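PDB 4XHC: alpha-L-rhamnosidase from Klebsiella oxytoca, which probably hydrolyses terminal alpha-L-rhamnose residues from rhamnosides, as a family 78 glycoside hydrolase, and binds rhamnose in its sugar pocket. Local coordinates for residues F515-Y518 / I523-Y526; I359-S364 / F504-D509; Q125-E130 / E137-Y142. All coordinates share one frame; numbering follows the deposited sequence.

Contact 1: F515-Y518 / I523-Y526; sequences FSPY and INSY. With RAM (alpha-L-rhamnopyranose), chain C.
Asn524 reaches Ser516 because its CG lies beside the backbone N (chi1 -67°), while Ser516 sets OG anti to its own N, facing the amide. The motif that receives it is an ST turn, in which the Ser516 hydroxyl accepts from Tyr518 N (OG to N 3.0 Å) and donates to Asn524 OD1 (OG to OD1 2.7 Å). This donor is tilted 22° from the plane of the Asn524 carbonyl. The other half of the amide works in the opposite sense: Asn524 ND2 donates to the backbone O of Phe515 at 3.1 Å, on a lone pair of that carbonyl. Asparagine suits the place because one short, flat group can accept and donate at once, so the two bonds fix its rotation and tie together two irregular loop segments.

Tyr518 stands next to this join and lines the rhamnose pocket. Its ring meets Asn524 OD1 at an edge, and Pro517 CG lies over the centre of one face. The CG2 branch of Ile523 packs 3.7 Å from Tyr518 CB. The phenol oxygen is also hydrogen-bonded to Glu506, and it accepts from the sugar, with RAM O1 3.0 Å from Tyr518 OH.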
ATOM      1  N   PHE A 515     -27.625  13.536   2.740  1.00 52.78           N
ATOM      2  CA  PHE A 515     -27.281  14.448   1.661  1.00 49.11           C
ATOM      3  C   PHE A 515     -25.777  14.639   1.493  1.00 45.27           C
ATOM      4  O   PHE A 515     -25.051  14.778   2.478  1.00 43.14           O
ATOM      5  CB  PHE A 515     -27.968  15.814   1.869  1.00 48.31           C
ATOM      6  CG  PHE A 515     -27.509  16.865   0.909  1.00 47.36           C
ATOM      7  CD1 PHE A 515     -27.823  16.759  -0.455  1.00 48.13           C
ATOM      8  CD2 PHE A 515     -26.722  17.932   1.341  1.00 45.57           C
ATOM      9  CE1 PHE A 515     -27.375  17.701  -1.367  1.00 46.77           C
ATOM     10  CE2 PHE A 515     -26.274  18.883   0.433  1.00 45.92           C
ATOM     11  CZ  PHE A 515     -26.601  18.765  -0.923  1.00 46.31           C
ATOM     12  N   SER A 516     -25.337  14.642   0.236  1.00 43.46           N
ATOM     13  CA  SER A 516     -23.992  15.051  -0.119  1.00 42.93           C
ATOM     14  C   SER A 516     -23.986  15.828  -1.419  1.00 43.50           C
ATOM     15  O   SER A 516     -24.480  15.325  -2.424  1.00 44.97           O
ATOM     16  CB  SER A 516     -23.071  13.850  -0.304  1.00 42.80           C
ATOM     17  OG  SER A 516     -21.762  14.289  -0.657  1.00 41.36           O
ATOM     18  N   PRO A 517     -23.377  17.032  -1.421  1.00 43.33           N
ATOM     19  CA  PRO A 517     -23.172  17.726  -2.686  1.00 43.41           C
ATOM     20  C   PRO A 517     -22.141  17.040  -3.567  1.00 42.83           C
ATOM     21  O   PRO A 517     -22.067  17.345  -4.744  1.00 43.70           O
ATOM     22  CB  PRO A 517     -22.641  19.093  -2.250  1.00 43.57           C
ATOM     23  CG  PRO A 517     -21.906  18.823  -0.976  1.00 43.18           C
ATOM     24  CD  PRO A 517     -22.690  17.719  -0.305  1.00 43.64           C
ATOM     25  N   TYR A 518     -21.334  16.149  -2.991  1.00 42.25           N
ATOM     26  CA  TYR A 518     -20.253  15.471  -3.708  1.00 40.95           C
ATOM     27  C   TYR A 518     -20.702  14.147  -4.322  1.00 41.74           C
ATOM     28  O   TYR A 518     -20.010  13.607  -5.177  1.00 42.55           O
ATOM     29  CB  TYR A 518     -19.053  15.271  -2.773  1.00 39.36           C
ATOM     30  CG  TYR A 518     -18.682  16.521  -2.009  1.00 38.37           C
ATOM     31  CD1 TYR A 518     -18.366  17.691  -2.669  1.00 38.11           C
ATOM     32  CD2 TYR A 518     -18.670  16.536  -0.615  1.00 38.68           C
ATOM     33  CE1 TYR A 518     -18.037  18.840  -1.969  1.00 38.17           C
ATOM     34  CE2 TYR A 518     -18.343  17.680   0.101  1.00 38.13           C
ATOM     35  CZ  TYR A 518     -18.021  18.836  -0.577  1.00 37.94           C
ATOM     36  OH  TYR A 518     -17.658  19.973   0.133  1.00 36.40           O
ATOM     37  N   ILE A 523     -17.656  10.660   1.499  1.00 46.06           N
ATOM     38  CA  ILE A 523     -16.605  11.620   1.229  1.00 44.31           C
ATOM     39  C   ILE A 523     -16.911  12.995   1.814  1.00 42.50           C
ATOM     40  O   ILE A 523     -16.107  13.906   1.704  1.00 42.08           O
ATOM     41  CB  ILE A 523     -16.304  11.681  -0.284  1.00 44.65           C
ATOM     42  CG1 ILE A 523     -14.843  12.043  -0.515  1.00 45.47           C
ATOM     43  CG2 ILE A 523     -17.226  12.642  -1.006  1.00 43.87           C
ATOM     44  CD1 ILE A 523     -14.332  11.612  -1.868  1.00 46.62           C
ATOM     45  N   ASN A 524     -18.061  13.151   2.463  1.00 42.51           N
ATOM     46  CA  ASN A 524     -18.283  14.335   3.284  1.00 41.17           C
ATOM     47  C   ASN A 524     -17.290  14.309   4.443  1.00 41.10           C
ATOM     48  O   ASN A 524     -16.808  13.244   4.842  1.00 40.06           O
ATOM     49  CB  ASN A 524     -19.715  14.394   3.851  1.00 40.89           C
ATOM     50  CG  ASN A 524     -20.779  14.600   2.782  1.00 40.85           C
ATOM     51  OD1 ASN A 524     -20.474  14.866   1.616  1.00 41.59           O
ATOM     52  ND2 ASN A 524     -22.042  14.478   3.179  1.00 40.29           N
ATOM     53  N   SER A 525     -16.998  15.487   4.981  1.00 40.88           N
ATOM     54  CA  SER A 525     -16.167  15.614   6.180  1.00 40.71           C
ATOM     55  C   SER A 525     -17.052  15.635   7.418  1.00 41.00           C
ATOM     56  O   SER A 525     -18.106  16.267   7.420  1.00 42.41           O
ATOM     57  CB  SER A 525     -15.323  16.881   6.092  1.00 39.22           C
ATOM     58  OG  SER A 525     -14.761  17.195   7.347  1.00 40.04           O
ATOM     59  N   TYR A 526     -16.632  14.926   8.461  1.00 42.04           N
ATOM     60  CA  TYR A 526     -17.402  14.831   9.713  1.00 42.89           C
ATOM     61  C   TYR A 526     -16.710  15.545  10.868  1.00 43.30           C
ATOM     62  O   TYR A 526     -17.092  15.409  12.029  1.00 41.90           O
ATOM     63  CB  TYR A 526     -17.708  13.361  10.043  1.00 43.73           C
ATOM     64  CG  TYR A 526     -18.653  12.798   9.032  1.00 43.43           C
ATOM     65  CD1 TYR A 526     -20.019  12.979   9.159  1.00 43.71           C
ATOM     66  CD2 TYR A 526     -18.181  12.169   7.893  1.00 44.13           C
ATOM     67  CE1 TYR A 526     -20.897  12.507   8.192  1.00 43.94           C
ATOM     68  CE2 TYR A 526     -19.049  11.682   6.933  1.00 44.38           C
ATOM     69  CZ  TYR A 526     -20.403  11.857   7.086  1.00 43.82           C
ATOM     70  OH  TYR A 526     -21.249  11.374   6.122  1.00 43.90           O
TER
HETATM   71  C1  RAM C 900     -15.653  22.755  -0.077  1.00 42.92           C
HETATM   72  C2  RAM C 900     -15.459  22.675   1.424  1.00 43.00           C
HETATM   73  C3  RAM C 900     -14.892  23.975   1.962  1.00 44.08           C
HETATM   74  C4  RAM C 900     -15.590  25.143   1.286  1.00 44.03           C
HETATM   75  C5  RAM C 900     -15.204  25.156  -0.184  1.00 45.45           C
HETATM   76  C6  RAM C 900     -16.289  25.695  -1.082  1.00 47.24           C
HETATM   77  O1  RAM C 900     -15.251  21.561  -0.625  1.00 43.00           O
HETATM   78  O2  RAM C 900     -16.744  22.465   1.985  1.00 43.68           O
HETATM   79  O3  RAM C 900     -15.070  24.059   3.377  1.00 46.08           O
HETATM   80  O4  RAM C 900     -15.191  26.366   1.875  1.00 43.03           O
HETATM   81  O5  RAM C 900     -14.886  23.819  -0.629  1.00 45.97           O

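Contact 2: I359-S364 / F504-D509; sequences IDWQAS and FWEIFD. With RAM (alpha-L-rhamnopyranose), chain C.
Trp361 and Ile507 meet obliquely, the indole presenting the CD1 corner of its five-membered ring to the end of the aliphatic chain, with Trp361 CD1 4.0 Å from Ile507 CD1. Isoleucine fits this buried position, since its long branch extends to the indole without bringing in a polar group. The Trp361 side chain leaves with CG beside the backbone N (chi1 -83°), and its plane is turned so that an edge meets the rhamnose. RAM C1 lies in plane at that edge, and NE1 points almost straight at the sugar, with Trp361 NE1 to RAM O2 3.2 Å and an N-H...O angle of 164°.

Glu506 comes to the same hydroxyl as an extended chain, its CG anti to the backbone N. Its OE2 accepts from the sugar, RAM O2 to Glu506 OE2 being 2.6 Å. The hydroxyl thus links indole and carboxylate; Trp361 NE1 and Glu506 OE2 themselves stay 4.4 Å apart. The other carboxylate oxygen, Glu506 OE1, makes a salt bridge with Arg241. An aromatic edge and an acid converging on one sugar hydroxyl, carried by loops between helices, belong to the rhamnose pocket of the six-hairpin glycosidase domain.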
ATOM      1  N   ILE A 359     -21.517  30.947  -0.994  1.00 43.46           N
ATOM      2  CA  ILE A 359     -22.737  31.071  -0.170  1.00 43.04           C
ATOM      3  C   ILE A 359     -23.169  29.807   0.582  1.00 43.42           C
ATOM      4  O   ILE A 359     -23.296  29.852   1.802  1.00 47.78           O
ATOM      5  CB  ILE A 359     -23.940  31.589  -0.975  1.00 42.50           C
ATOM      6  CG1 ILE A 359     -23.559  32.839  -1.789  1.00 42.77           C
ATOM      7  CG2 ILE A 359     -25.113  31.874  -0.051  1.00 42.34           C
ATOM      8  CD1 ILE A 359     -23.084  34.025  -0.978  1.00 42.13           C
ATOM      9  N   ASP A 360     -23.424  28.709  -0.125  1.00 43.05           N
ATOM     10  CA  ASP A 360     -23.820  27.428   0.512  1.00 43.38           C
ATOM     11  C   ASP A 360     -23.651  26.293  -0.494  1.00 42.75           C
ATOM     12  O   ASP A 360     -23.486  26.533  -1.685  1.00 43.44           O
ATOM     13  CB  ASP A 360     -25.281  27.498   0.985  1.00 44.63           C
ATOM     14  CG  ASP A 360     -25.704  26.309   1.876  1.00 46.79           C
ATOM     15  OD1 ASP A 360     -24.839  25.550   2.368  1.00 48.67           O
ATOM     16  OD2 ASP A 360     -26.928  26.143   2.111  1.00 46.79           O
ATOM     17  N   TRP A 361     -23.645  25.057  -0.014  1.00 43.53           N
ATOM     18  CA  TRP A 361     -23.660  23.879  -0.899  1.00 43.08           C
ATOM     19  C   TRP A 361     -25.096  23.529  -1.291  1.00 45.19           C
ATOM     20  O   TRP A 361     -25.715  22.616  -0.733  1.00 45.86           O
ATOM     21  CB  TRP A 361     -22.967  22.681  -0.244  1.00 41.05           C
ATOM     22  CG  TRP A 361     -21.495  22.714  -0.413  1.00 39.27           C
ATOM     23  CD1 TRP A 361     -20.557  22.785   0.568  1.00 38.91           C
ATOM     24  CD2 TRP A 361     -20.784  22.703  -1.651  1.00 38.92           C
ATOM     25  NE1 TRP A 361     -19.293  22.808   0.017  1.00 38.90           N
ATOM     26  CE2 TRP A 361     -19.406  22.760  -1.345  1.00 39.38           C
ATOM     27  CE3 TRP A 361     -21.177  22.647  -2.991  1.00 39.02           C
ATOM     28  CZ2 TRP A 361     -18.419  22.764  -2.340  1.00 40.28           C
ATOM     29  CZ3 TRP A 361     -20.206  22.659  -3.973  1.00 39.60           C
ATOM     30  CH2 TRP A 361     -18.841  22.715  -3.645  1.00 40.68           C
ATOM     31  N   GLN A 362     -25.617  24.286  -2.249  1.00 45.43           N
ATOM     32  CA  GLN A 362     -27.011  24.180  -2.669  1.00 46.36           C
ATOM     33  C   GLN A 362     -27.083  24.456  -4.172  1.00 45.96           C
ATOM     34  O   GLN A 362     -27.192  25.590  -4.604  1.00 47.98           O
ATOM     35  CB  GLN A 362     -27.848  25.184  -1.869  1.00 46.30           C
ATOM     36  CG  GLN A 362     -29.304  25.316  -2.290  1.00 46.93           C
ATOM     37  CD  GLN A 362     -30.079  24.039  -2.148  1.00 47.10           C
ATOM     38  OE1 GLN A 362     -30.038  23.182  -3.016  1.00 47.87           O
ATOM     39  NE2 GLN A 362     -30.783  23.902  -1.031  1.00 49.10           N
ATOM     40  N   ALA A 363     -26.999  23.402  -4.962  1.00 45.85           N
ATOM     41  CA  ALA A 363     -26.907  23.532  -6.412  1.00 46.25           C
ATOM     42  C   ALA A 363     -28.044  24.339  -7.050  1.00 46.81           C
ATOM     43  O   ALA A 363     -27.863  24.918  -8.102  1.00 48.05           O
ATOM     44  CB  ALA A 363     -26.847  22.142  -7.036  1.00 46.59           C
ATOM     45  N   SER A 364     -29.216  24.371  -6.426  1.00 46.84           N
ATOM     46  CA  SER A 364     -30.358  25.075  -6.999  1.00 47.61           C
ATOM     47  C   SER A 364     -30.468  26.542  -6.525  1.00 45.25           C
ATOM     48  O   SER A 364     -31.478  27.204  -6.766  1.00 45.07           O
ATOM     49  CB  SER A 364     -31.642  24.318  -6.648  1.00 49.46           C
ATOM     50  OG  SER A 364     -31.921  24.430  -5.251  1.00 52.70           O
ATOM     51  N   PHE A 504     -18.454  18.310  14.819  1.00 46.59           N
ATOM     52  CA  PHE A 504     -19.529  18.778  13.945  1.00 45.77           C
ATOM     53  C   PHE A 504     -19.201  18.620  12.455  1.00 44.99           C
ATOM     54  O   PHE A 504     -18.041  18.693  12.035  1.00 43.12           O
ATOM     55  CB  PHE A 504     -19.950  20.210  14.291  1.00 45.28           C
ATOM     56  CG  PHE A 504     -20.688  20.313  15.591  1.00 46.26           C
ATOM     57  CD1 PHE A 504     -21.769  19.484  15.854  1.00 47.31           C
ATOM     58  CD2 PHE A 504     -20.295  21.211  16.563  1.00 47.02           C
ATOM     59  CE1 PHE A 504     -22.446  19.555  17.058  1.00 48.37           C
ATOM     60  CE2 PHE A 504     -20.969  21.287  17.768  1.00 48.13           C
ATOM     61  CZ  PHE A 504     -22.046  20.456  18.016  1.00 48.66           C
ATOM     62  N   TRP A 505     -20.256  18.425  11.666  1.00 44.78           N
ATOM     63  CA  TRP A 505     -20.128  17.954  10.292  1.00 44.64           C
ATOM     64  C   TRP A 505     -20.044  19.093   9.286  1.00 42.14           C
ATOM     65  O   TRP A 505     -20.589  20.167   9.511  1.00 41.13           O
ATOM     66  CB  TRP A 505     -21.318  17.054   9.936  1.00 45.66           C
ATOM     67  CG  TRP A 505     -21.567  15.925  10.913  1.00 47.40           C
ATOM     68  CD1 TRP A 505     -20.683  15.394  11.808  1.00 47.63           C
ATOM     69  CD2 TRP A 505     -22.781  15.184  11.068  1.00 48.43           C
ATOM     70  NE1 TRP A 505     -21.278  14.377  12.515  1.00 48.77           N
ATOM     71  CE2 TRP A 505     -22.567  14.232  12.081  1.00 49.52           C
ATOM     72  CE3 TRP A 505     -24.033  15.244  10.451  1.00 49.11           C
ATOM     73  CZ2 TRP A 505     -23.559  13.345  12.493  1.00 52.09           C
ATOM     74  CZ3 TRP A 505     -25.016  14.363  10.859  1.00 51.16           C
ATOM     75  CH2 TRP A 505     -24.775  13.426  11.870  1.00 52.76           C
ATOM     76  N   GLU A 506     -19.372  18.835   8.169  1.00 41.07           N
ATOM     77  CA  GLU A 506     -19.340  19.766   7.048  1.00 41.28           C
ATOM     78  C   GLU A 506     -20.753  20.038   6.482  1.00 40.86           C
ATOM     79  O   GLU A 506     -21.129  21.194   6.256  1.00 39.78           O
ATOM     80  CB  GLU A 506     -18.457  19.197   5.951  1.00 41.46           C
ATOM     81  CG  GLU A 506     -18.305  20.079   4.717  1.00 42.63           C
ATOM     82  CD  GLU A 506     -17.669  19.350   3.551  1.00 43.27           C
ATOM     83  OE1 GLU A 506     -17.698  18.098   3.570  1.00 45.60           O
ATOM     84  OE2 GLU A 506     -17.120  20.003   2.626  1.00 42.51           O
ATOM     85  N   ILE A 507     -21.511  18.967   6.264  1.00 40.34           N
ATOM     86  CA  ILE A 507     -22.832  19.026   5.638  1.00 41.76           C
ATOM     87  C   ILE A 507     -23.904  18.539   6.614  1.00 42.72           C
ATOM     88  O   ILE A 507     -23.729  17.500   7.239  1.00 43.99           O
ATOM     89  CB  ILE A 507     -22.880  18.082   4.403  1.00 41.81           C
ATOM     90  CG1 ILE A 507     -21.730  18.373   3.425  1.00 41.24           C
ATOM     91  CG2 ILE A 507     -24.229  18.151   3.706  1.00 42.35           C
ATOM     92  CD1 ILE A 507     -21.691  19.785   2.885  1.00 41.34           C
ATOM     93  N   PHE A 508     -25.012  19.269   6.743  1.00 44.29           N
ATOM     94  CA  PHE A 508     -26.160  18.785   7.536  1.00 46.37           C
ATOM     95  C   PHE A 508     -27.504  19.474   7.218  1.00 48.20           C
ATOM     96  O   PHE A 508     -27.740  20.636   7.576  1.00 50.45           O
ATOM     97  CB  PHE A 508     -25.856  18.858   9.048  1.00 46.05           C
ATOM     98  CG  PHE A 508     -26.935  18.254   9.921  1.00 46.91           C
ATOM     99  CD1 PHE A 508     -27.498  17.015   9.615  1.00 47.25           C
ATOM    100  CD2 PHE A 508     -27.378  18.920  11.055  1.00 47.10           C
ATOM    101  CE1 PHE A 508     -28.491  16.470  10.411  1.00 48.61           C
ATOM    102  CE2 PHE A 508     -28.374  18.375  11.853  1.00 48.13           C
ATOM    103  CZ  PHE A 508     -28.929  17.150  11.532  1.00 49.23           C
ATOM    104  N   ASP A 509     -28.366  18.743   6.520  1.00 50.69           N
ATOM    105  CA  ASP A 509     -29.759  19.133   6.292  1.00 53.62           C
ATOM    106  C   ASP A 509     -30.615  18.138   7.085  1.00 57.23           C
ATOM    107  O   ASP A 509     -30.708  16.975   6.700  1.00 60.74           O
ATOM    108  CB  ASP A 509     -30.084  19.059   4.791  1.00 53.62           C
ATOM    109  CG  ASP A 509     -31.559  19.297   4.481  1.00 54.76           C
ATOM    110  OD1 ASP A 509     -32.331  19.700   5.384  1.00 54.45           O
ATOM    111  OD2 ASP A 509     -31.940  19.077   3.309  1.00 55.32           O
TER
HETATM  112  C1  RAM C 900     -15.653  22.755  -0.077  1.00 42.92           C
HETATM  113  C2  RAM C 900     -15.459  22.675   1.424  1.00 43.00           C
HETATM  114  C3  RAM C 900     -14.892  23.975   1.962  1.00 44.08           C
HETATM  115  C4  RAM C 900     -15.590  25.143   1.286  1.00 44.03           C
HETATM  116  C5  RAM C 900     -15.204  25.156  -0.184  1.00 45.45           C
HETATM  117  C6  RAM C 900     -16.289  25.695  -1.082  1.00 47.24           C
HETATM  118  O1  RAM C 900     -15.251  21.561  -0.625  1.00 43.00           O
HETATM  119  O2  RAM C 900     -16.744  22.465   1.985  1.00 43.68           O
HETATM  120  O3  RAM C 900     -15.070  24.059   3.377  1.00 46.08           O
HETATM  121  O4  RAM C 900     -15.191  26.366   1.875  1.00 43.03           O
HETATM  122  O5  RAM C 900     -14.886  23.819  -0.629  1.00 45.97           O

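Contact 3: Q125-E130 / E137-Y142; sequences QLTFGE and EPFSDY
The methyl group of Thr127 overlaps the far end of the Phe139 ring, with Thr127 CG2 3.6 Å from Phe139 CZ and 3.7 Å from Phe139 CE2. It comes in obliquely, and the two side chains run toward each other from opposite directions. Threonine divides its two branches here: with CG2 anti to the backbone N (chi1 -47°, measured to OG1), the methyl rather than the hydroxyl is the part that meets the ring. A beta-branched residue also suits the extended backbone of strand 122-129.

A second, looser approach involves the neighbouring backbone. Phe128 O lies near the plane of the Phe139 ring, at its edge, 4.4 Å from Phe139 CZ, while the Phe128 side chain points away and packs among Leu107, Tyr171 and Leu176. The alternation of the strand thus sends Phe128 toward strand 106-115 of the other sheet, and Thr127 out toward the loop that follows its own strand.

Phe139 opens a short 3-10 segment, 139-141, whose turns are closed by backbone bonds from Asp141 N to Pro138 O (3.2 Å) and from Tyr142 N to Phe139 O (3.0 Å). The ring also touches Gln153 on strand 153-158, so the loop lies against two adjacent strands of the N-terminal beta domain. With no hydrogen bond or salt bridge between the segments, what joins them is van der Waals packing of a methyl on an aromatic ring, which places far less demand on exact direction than a polar bond would.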
ATOM      1  N   GLN A 125      -5.096  -5.313   5.080  1.00 46.70           N
ATOM      2  CA  GLN A 125      -5.795  -4.164   4.536  1.00 48.60           C
ATOM      3  C   GLN A 125      -6.405  -3.373   5.678  1.00 47.70           C
ATOM      4  O   GLN A 125      -7.142  -3.934   6.491  1.00 47.14           O
ATOM      5  CB  GLN A 125      -6.906  -4.629   3.603  1.00 53.18           C
ATOM      6  CG  GLN A 125      -7.981  -3.590   3.310  1.00 55.26           C
ATOM      7  CD  GLN A 125      -8.394  -3.605   1.878  1.00 58.32           C
ATOM      8  OE1 GLN A 125      -9.512  -4.008   1.531  1.00 59.88           O
ATOM      9  NE2 GLN A 125      -7.482  -3.183   1.021  1.00 60.13           N
ATOM     10  N   LEU A 126      -6.111  -2.072   5.714  1.00 46.33           N
ATOM     11  CA  LEU A 126      -6.636  -1.173   6.734  1.00 46.36           C
ATOM     12  C   LEU A 126      -7.604  -0.176   6.127  1.00 45.47           C
ATOM     13  O   LEU A 126      -7.380   0.318   5.028  1.00 47.34           O
ATOM     14  CB  LEU A 126      -5.497  -0.413   7.403  1.00 48.36           C
ATOM     15  CG  LEU A 126      -4.321  -1.233   7.929  1.00 49.14           C
ATOM     16  CD1 LEU A 126      -3.385  -0.321   8.688  1.00 49.96           C
ATOM     17  CD2 LEU A 126      -4.782  -2.363   8.832  1.00 50.95           C
ATOM     18  N   THR A 127      -8.687   0.111   6.842  1.00 46.13           N
ATOM     19  CA  THR A 127      -9.685   1.091   6.399  1.00 44.39           C
ATOM     20  C   THR A 127     -10.047   1.994   7.569  1.00 43.98           C
ATOM     21  O   THR A 127     -10.280   1.516   8.679  1.00 44.86           O
ATOM     22  CB  THR A 127     -10.936   0.393   5.859  1.00 44.25           C
ATOM     23  OG1 THR A 127     -10.539  -0.639   4.966  1.00 44.91           O
ATOM     24  CG2 THR A 127     -11.813   1.349   5.106  1.00 45.03           C
ATOM     25  N   PHE A 128     -10.073   3.297   7.317  1.00 43.02           N
ATOM     26  CA  PHE A 128     -10.264   4.291   8.362  1.00 43.54           C
ATOM     27  C   PHE A 128     -11.545   5.072   8.132  1.00 44.51           C
ATOM     28  O   PHE A 128     -11.814   5.503   7.008  1.00 46.85           O
ATOM     29  CB  PHE A 128      -9.121   5.289   8.327  1.00 43.76           C
ATOM     30  CG  PHE A 128      -7.765   4.687   8.530  1.00 44.25           C
ATOM     31  CD1 PHE A 128      -7.072   4.133   7.460  1.00 44.24           C
ATOM     32  CD2 PHE A 128      -7.157   4.722   9.778  1.00 43.73           C
ATOM     33  CE1 PHE A 128      -5.801   3.605   7.639  1.00 44.05           C
ATOM     34  CE2 PHE A 128      -5.896   4.183   9.963  1.00 44.45           C
ATOM     35  CZ  PHE A 128      -5.213   3.630   8.891  1.00 44.02           C
ATOM     36  N   GLY A 129     -12.308   5.308   9.192  1.00 45.24           N
ATOM     37  CA  GLY A 129     -13.548   6.068   9.067  1.00 45.77           C
ATOM     38  C   GLY A 129     -13.821   7.031  10.202  1.00 46.59           C
ATOM     39  O   GLY A 129     -13.547   6.726  11.357  1.00 47.89           O
ATOM     40  N   GLU A 130     -14.364   8.197   9.869  1.00 47.27           N
ATOM     41  CA  GLU A 130     -14.843   9.119  10.883  1.00 49.15           C
ATOM     42  C   GLU A 130     -16.173   8.628  11.458  1.00 49.57           C
ATOM     43  O   GLU A 130     -16.455   8.838  12.639  1.00 49.76           O
ATOM     44  CB  GLU A 130     -15.018  10.526  10.301  1.00 51.75           C
ATOM     45  CG  GLU A 130     -13.756  11.182   9.752  1.00 51.37           C
ATOM     46  CD  GLU A 130     -14.045  12.558   9.166  1.00 52.11           C
ATOM     47  OE1 GLU A 130     -14.757  12.624   8.140  1.00 53.85           O
ATOM     48  OE2 GLU A 130     -13.576  13.578   9.710  1.00 50.34           O
ATOM     49  N   GLU A 137     -19.428   0.324   4.403  1.00 56.31           N
ATOM     50  CA  GLU A 137     -19.807   0.463   3.003  1.00 57.41           C
ATOM     51  C   GLU A 137     -18.530   0.379   2.165  1.00 54.52           C
ATOM     52  O   GLU A 137     -17.509   0.977   2.521  1.00 51.90           O
ATOM     53  CB  GLU A 137     -20.511   1.799   2.750  1.00 59.68           C
ATOM     54  CG  GLU A 137     -21.579   2.188   3.771  1.00 62.62           C
ATOM     55  CD  GLU A 137     -22.986   1.792   3.388  1.00 66.46           C
ATOM     56  OE1 GLU A 137     -23.171   0.819   2.626  1.00 69.96           O
ATOM     57  OE2 GLU A 137     -23.920   2.470   3.870  1.00 71.31           O
ATOM     58  N   PRO A 138     -18.577  -0.374   1.053  1.00 54.64           N
ATOM     59  CA  PRO A 138     -17.362  -0.529   0.253  1.00 52.98           C
ATOM     60  C   PRO A 138     -17.028   0.745  -0.537  1.00 51.15           C
ATOM     61  O   PRO A 138     -17.921   1.353  -1.144  1.00 49.93           O
ATOM     62  CB  PRO A 138     -17.709  -1.699  -0.675  1.00 53.43           C
ATOM     63  CG  PRO A 138     -19.188  -1.603  -0.844  1.00 54.54           C
ATOM     64  CD  PRO A 138     -19.733  -1.067   0.448  1.00 54.56           C
ATOM     65  N   PHE A 139     -15.752   1.131  -0.520  1.00 49.59           N
ATOM     66  CA  PHE A 139     -15.277   2.305  -1.266  1.00 48.37           C
ATOM     67  C   PHE A 139     -15.427   2.144  -2.775  1.00 50.53           C
ATOM     68  O   PHE A 139     -15.574   3.122  -3.490  1.00 50.84           O
ATOM     69  CB  PHE A 139     -13.811   2.611  -0.944  1.00 46.68           C
ATOM     70  CG  PHE A 139     -13.561   3.108   0.469  1.00 45.67           C
ATOM     71  CD1 PHE A 139     -14.598   3.513   1.303  1.00 45.32           C
ATOM     72  CD2 PHE A 139     -12.266   3.201   0.952  1.00 43.73           C
ATOM     73  CE1 PHE A 139     -14.347   3.967   2.589  1.00 44.01           C
ATOM     74  CE2 PHE A 139     -12.015   3.662   2.234  1.00 43.45           C
ATOM     75  CZ  PHE A 139     -13.057   4.041   3.056  1.00 43.08           C
ATOM     76  N   SER A 140     -15.403   0.909  -3.263  1.00 53.11           N
ATOM     77  CA  SER A 140     -15.596   0.651  -4.688  1.00 54.64           C
ATOM     78  C   SER A 140     -16.955   1.136  -5.237  1.00 56.09           C
ATOM     79  O   SER A 140     -17.125   1.211  -6.449  1.00 59.96           O
ATOM     80  CB  SER A 140     -15.404  -0.843  -4.984  1.00 55.10           C
ATOM     81  OG  SER A 140     -16.400  -1.625  -4.340  1.00 58.11           O
ATOM     82  N   ASP A 141     -17.919   1.450  -4.375  1.00 56.03           N
ATOM     83  CA  ASP A 141     -19.225   1.939  -4.842  1.00 58.53           C
ATOM     84  C   ASP A 141     -19.321   3.458  -4.889  1.00 55.88           C
ATOM     85  O   ASP A 141     -20.345   4.002  -5.282  1.00 54.45           O
ATOM     86  CB  ASP A 141     -20.368   1.384  -3.976  1.00 62.28           C
ATOM     87  CG  ASP A 141     -20.557  -0.132  -4.127  1.00 66.38           C
ATOM     88  OD1 ASP A 141     -19.883  -0.779  -4.976  1.00 65.82           O
ATOM     89  OD2 ASP A 141     -21.387  -0.679  -3.359  1.00 70.77           O
ATOM     90  N   TYR A 142     -18.260   4.145  -4.483  1.00 54.99           N
ATOM     91  CA  TYR A 142     -18.243   5.610  -4.517  1.00 54.49           C
ATOM     92  C   TYR A 142     -18.392   6.140  -5.949  1.00 55.72           C
ATOM     93  O   TYR A 142     -17.642   5.734  -6.818  1.00 56.63           O
ATOM     94  CB  TYR A 142     -16.945   6.139  -3.903  1.00 51.94           C
ATOM     95  CG  TYR A 142     -16.762   7.611  -4.163  1.00 50.72           C
ATOM     96  CD1 TYR A 142     -17.514   8.541  -3.467  1.00 50.76           C
ATOM     97  CD2 TYR A 142     -15.860   8.073  -5.115  1.00 48.82           C
ATOM     98  CE1 TYR A 142     -17.364   9.891  -3.694  1.00 50.15           C
ATOM     99  CE2 TYR A 142     -15.698   9.426  -5.349  1.00 48.26           C
ATOM    100  CZ  TYR A 142     -16.457  10.330  -4.634  1.00 48.63           C
ATOM    101  OH  TYR A 142     -16.329  11.669  -4.847  1.00 46.45           O
TER

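How the contacts relate
Contacts 1 and 2 belong to the six-hairpin glycosidase domain and share the rhamnose; contact 3 lies in the N-terminal beta domain, its centre about 22 Å from the centre of the chain. Contact 2 is buried, whereas contacts 1 and 3 are partly buried. Their chemistry follows their place: amide and hydroxyl bonds order the loops of contact 1, contact 2 combines apolar packing with polar groups aimed at the sugar, and contact 3 is mainly methyl-on-ring packing. Segments 504-509 and 523-526 are joined by backbone bonding between Glu506 and Ser525. Contact 3 reaches contact 1 across the domain boundary, where Glu130 OE1 accepts from Tyr526 N at 3.0 Å, but does not touch contact 2.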